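Local coordinates for aspartokinase (Clostridium acetobutylicum, PDB 3TVI), which probably phosphorylates the beta-carboxyl group of L-aspartate with ATP, the first step toward threonine, methionine and lysine, at residues L86-D91 / G121-K126. Residues are numbered along the deposited sequence; the frame is centred on the assembly and turned at random.
Sequences LNIDMD and GVILAK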
ATOM      1  N   LEU B  86     -34.584 -25.191  36.656  1.00 58.57           N
ATOM      2  CA  LEU B  86     -35.108 -25.996  35.545  1.00 58.47           C
ATOM      3  C   LEU B  86     -35.778 -27.263  36.054  1.00 58.69           C
ATOM      4  O   LEU B  86     -36.515 -27.917  35.318  1.00 57.81           O
ATOM      5  CB  LEU B  86     -33.994 -26.362  34.548  1.00 56.69           C
ATOM      6  CG  LEU B  86     -33.735 -25.422  33.371  1.00 55.65           C
ATOM      7  CD1 LEU B  86     -34.280 -24.024  33.608  1.00 56.22           C
ATOM      8  CD2 LEU B  86     -32.249 -25.394  33.042  1.00 53.83           C
ATOM      9  N   ASN B  87     -35.490 -27.621  37.301  1.00 60.06           N
ATOM     10  CA  ASN B  87     -36.167 -28.720  37.970  1.00 61.88           C
ATOM     11  C   ASN B  87     -35.880 -30.037  37.241  1.00 62.71           C
ATOM     12  O   ASN B  87     -36.770 -30.850  37.007  1.00 64.35           O
ATOM     13  CB  ASN B  87     -37.665 -28.402  38.056  1.00 62.84           C
ATOM     14  CG  ASN B  87     -38.469 -29.511  38.679  1.00 63.27           C
ATOM     15  OD1 ASN B  87     -39.444 -29.979  38.089  1.00 64.23           O
ATOM     16  ND2 ASN B  87     -38.069 -29.944  39.865  1.00 62.74           N
ATOM     17  N   ILE B  88     -34.612 -30.242  36.906  1.00 62.97           N
ATOM     18  CA  ILE B  88     -34.199 -31.373  36.087  1.00 63.78           C
ATOM     19  C   ILE B  88     -33.904 -32.580  36.963  1.00 65.74           C
ATOM     20  O   ILE B  88     -33.380 -32.439  38.070  1.00 66.32           O
ATOM     21  CB  ILE B  88     -32.954 -31.021  35.257  1.00 62.71           C
ATOM     22  CG1 ILE B  88     -33.247 -29.777  34.415  1.00 62.73           C
ATOM     23  CG2 ILE B  88     -32.528 -32.200  34.394  1.00 61.73           C
ATOM     24  CD1 ILE B  88     -32.105 -29.329  33.535  1.00 62.09           C
ATOM     25  N   ASP B  89     -34.229 -33.765  36.454  1.00 67.93           N
ATOM     26  CA  ASP B  89     -34.124 -34.991  37.239  1.00 69.30           C
ATOM     27  C   ASP B  89     -32.717 -35.574  37.217  1.00 66.98           C
ATOM     28  O   ASP B  89     -32.463 -36.598  36.581  1.00 66.07           O
ATOM     29  CB  ASP B  89     -35.125 -36.023  36.732  1.00 72.47           C
ATOM     30  CG  ASP B  89     -35.159 -37.257  37.593  1.00 75.35           C
ATOM     31  OD1 ASP B  89     -35.106 -37.111  38.837  1.00 76.16           O
ATOM     32  OD2 ASP B  89     -35.225 -38.369  37.026  1.00 80.11           O
HETATM   33  N   MSE B  90     -31.808 -34.913  37.920  1.00 66.04           N
HETATM   34  CA  MSE B  90     -30.417 -35.348  37.964  1.00 66.79           C
HETATM   35  C   MSE B  90     -29.756 -34.827  39.200  1.00 66.57           C
HETATM   36  O   MSE B  90     -30.303 -33.965  39.894  1.00 67.47           O
HETATM   37  CB  MSE B  90     -29.640 -34.857  36.750  1.00 67.99           C
HETATM   38  CG  MSE B  90     -29.122 -33.435  36.935  1.00 70.05           C
HETATM   39 SE   MSE B  90     -28.303 -32.815  35.263  0.83 75.62          SE
HETATM   40  CE  MSE B  90     -27.180 -34.382  34.833  1.00 70.64           C
ATOM     41  N   ASP B  91     -28.554 -35.338  39.461  1.00 64.94           N
ATOM     42  CA  ASP B  91     -27.748 -34.925  40.600  1.00 63.18           C
ATOM     43  C   ASP B  91     -26.450 -34.295  40.105  1.00 60.66           C
ATOM     44  O   ASP B  91     -25.439 -34.978  39.922  1.00 59.40           O
ATOM     45  CB  ASP B  91     -27.451 -36.133  41.487  1.00 64.17           C
ATOM     46  CG  ASP B  91     -26.397 -35.845  42.531  1.00 64.92           C
ATOM     47  OD1 ASP B  91     -26.370 -34.693  43.030  1.00 65.57           O
ATOM     48  OD2 ASP B  91     -25.606 -36.769  42.853  1.00 64.34           O
ATOM     49  N   GLY B 121     -22.895 -29.332  29.008  1.00 49.96           N
ATOM     50  CA  GLY B 121     -23.143 -30.453  28.128  1.00 49.15           C
ATOM     51  C   GLY B 121     -23.976 -31.500  28.818  1.00 48.44           C
ATOM     52  O   GLY B 121     -24.987 -31.934  28.294  1.00 47.97           O
ATOM     53  N   VAL B 122     -23.549 -31.888  30.013  1.00 48.60           N
ATOM     54  CA  VAL B 122     -24.193 -32.989  30.725  1.00 49.03           C
ATOM     55  C   VAL B 122     -25.601 -32.594  31.173  1.00 49.03           C
ATOM     56  O   VAL B 122     -26.509 -33.426  31.167  1.00 49.52           O
ATOM     57  CB  VAL B 122     -23.343 -33.477  31.914  1.00 48.63           C
ATOM     58  CG1 VAL B 122     -22.002 -33.991  31.422  1.00 48.16           C
ATOM     59  CG2 VAL B 122     -23.135 -32.361  32.918  1.00 49.03           C
ATOM     60  N   ILE B 123     -25.774 -31.321  31.527  1.00 48.41           N
ATOM     61  CA  ILE B 123     -27.076 -30.783  31.916  1.00 48.74           C
ATOM     62  C   ILE B 123     -28.028 -30.786  30.729  1.00 50.04           C
ATOM     63  O   ILE B 123     -29.177 -31.212  30.844  1.00 50.90           O
ATOM     64  CB  ILE B 123     -26.963 -29.335  32.428  1.00 47.72           C
ATOM     65  CG1 ILE B 123     -26.224 -29.289  33.758  1.00 47.35           C
ATOM     66  CG2 ILE B 123     -28.340 -28.710  32.592  1.00 47.73           C
ATOM     67  CD1 ILE B 123     -25.931 -27.885  34.225  1.00 47.17           C
ATOM     68  N   LEU B 124     -27.540 -30.291  29.597  1.00 50.92           N
ATOM     69  CA  LEU B 124     -28.349 -30.203  28.391  1.00 52.32           C
ATOM     70  C   LEU B 124     -28.742 -31.558  27.834  1.00 52.94           C
ATOM     71  O   LEU B 124     -29.826 -31.699  27.295  1.00 55.19           O
ATOM     72  CB  LEU B 124     -27.625 -29.422  27.292  1.00 53.10           C
ATOM     73  CG  LEU B 124     -27.790 -27.901  27.259  1.00 53.93           C
ATOM     74  CD1 LEU B 124     -27.804 -27.413  25.809  1.00 53.12           C
ATOM     75  CD2 LEU B 124     -29.062 -27.460  27.976  1.00 54.95           C
ATOM     76  N   ALA B 125     -27.867 -32.548  27.942  1.00 52.78           N
ATOM     77  CA  ALA B 125     -28.209 -33.880  27.461  1.00 54.00           C
ATOM     78  C   ALA B 125     -29.433 -34.391  28.225  1.00 55.25           C
ATOM     79  O   ALA B 125     -30.332 -35.003  27.645  1.00 56.32           O
ATOM     80  CB  ALA B 125     -27.032 -34.837  27.611  1.00 53.05           C
ATOM     81  N   LYS B 126     -29.475 -34.114  29.523  1.00 55.77           N
ATOM     82  CA  LYS B 126     -30.601 -34.539  30.342  1.00 56.96           C
ATOM     83  C   LYS B 126     -31.813 -33.708  29.992  1.00 56.56           C
ATOM     84  O   LYS B 126     -32.867 -34.249  29.675  1.00 58.29           O
ATOM     85  CB  LYS B 126     -30.282 -34.398  31.834  1.00 57.72           C
ATOM     86  CG  LYS B 126     -31.210 -35.180  32.743  1.00 59.09           C
ATOM     87  CD  LYS B 126     -30.985 -36.682  32.638  1.00 60.10           C
ATOM     88  CE  LYS B 126     -32.230 -37.459  33.053  1.00 62.95           C
ATOM     89  NZ  LYS B 126     -32.220 -38.867  32.560  1.00 64.64           N
TER
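Ile88 and Met90, which is built as selenomethionine, reach from the loop 86-91 onto one face of helix 109-127, where Ile123 and Lys126 receive them. Ile88 divides its two branches between these residues. Ile88 CD1 ends 3.9 Å from CG2 of Ile123, the two side chains crossing nearly at right angles. Ile88 CG2 rests 3.7 Å from CG of Lys126, and here the side chains run past each other in opposite directions. Met90 lies over the helix backbone: Met90 SE is 4.1 Å from CA of Ile123 and 4.3 Å from CB of Lys126. A bend at chi3 (-47°) turns Met90 CE in to 3.8 Å from the carbonyl O of Val122. On this inner side Val122 and Ile123 are buried, and the two segments meet by van der Waals packing, with no hydrogen bond between them.

The outer side, at Asp89 and the end of Lys126, is exposed to solvent, though the aliphatic part of Lys126 still packs on Ile88. Lys126 bends at chi2 (71°) and runs its aliphatic chain along the loop, with Lys126 CE 3.6 Å from the backbone O of Asp89. Lys126 NZ stays 5.4 Å from OD2 of Asp89, too far for a salt bridge, although the opposite charges may attract weakly. A Schellman motif with Asn87 at positive phi closes the preceding helix; an inverse gamma turn centred on Asp89 separates Ile88 and Met90, and both have CB directed toward helix 109-127.

The contact belongs to the amino acid kinase region. Val83 of helix 69-85 touches both Ile88 and Met90, and Tyr79 touches Ile123. Elsewhere on helix 109-127, Leu124 meets Phe20 of helix 17-28, while Val122 and Ala125 pack on Phe132 of strand 131-132.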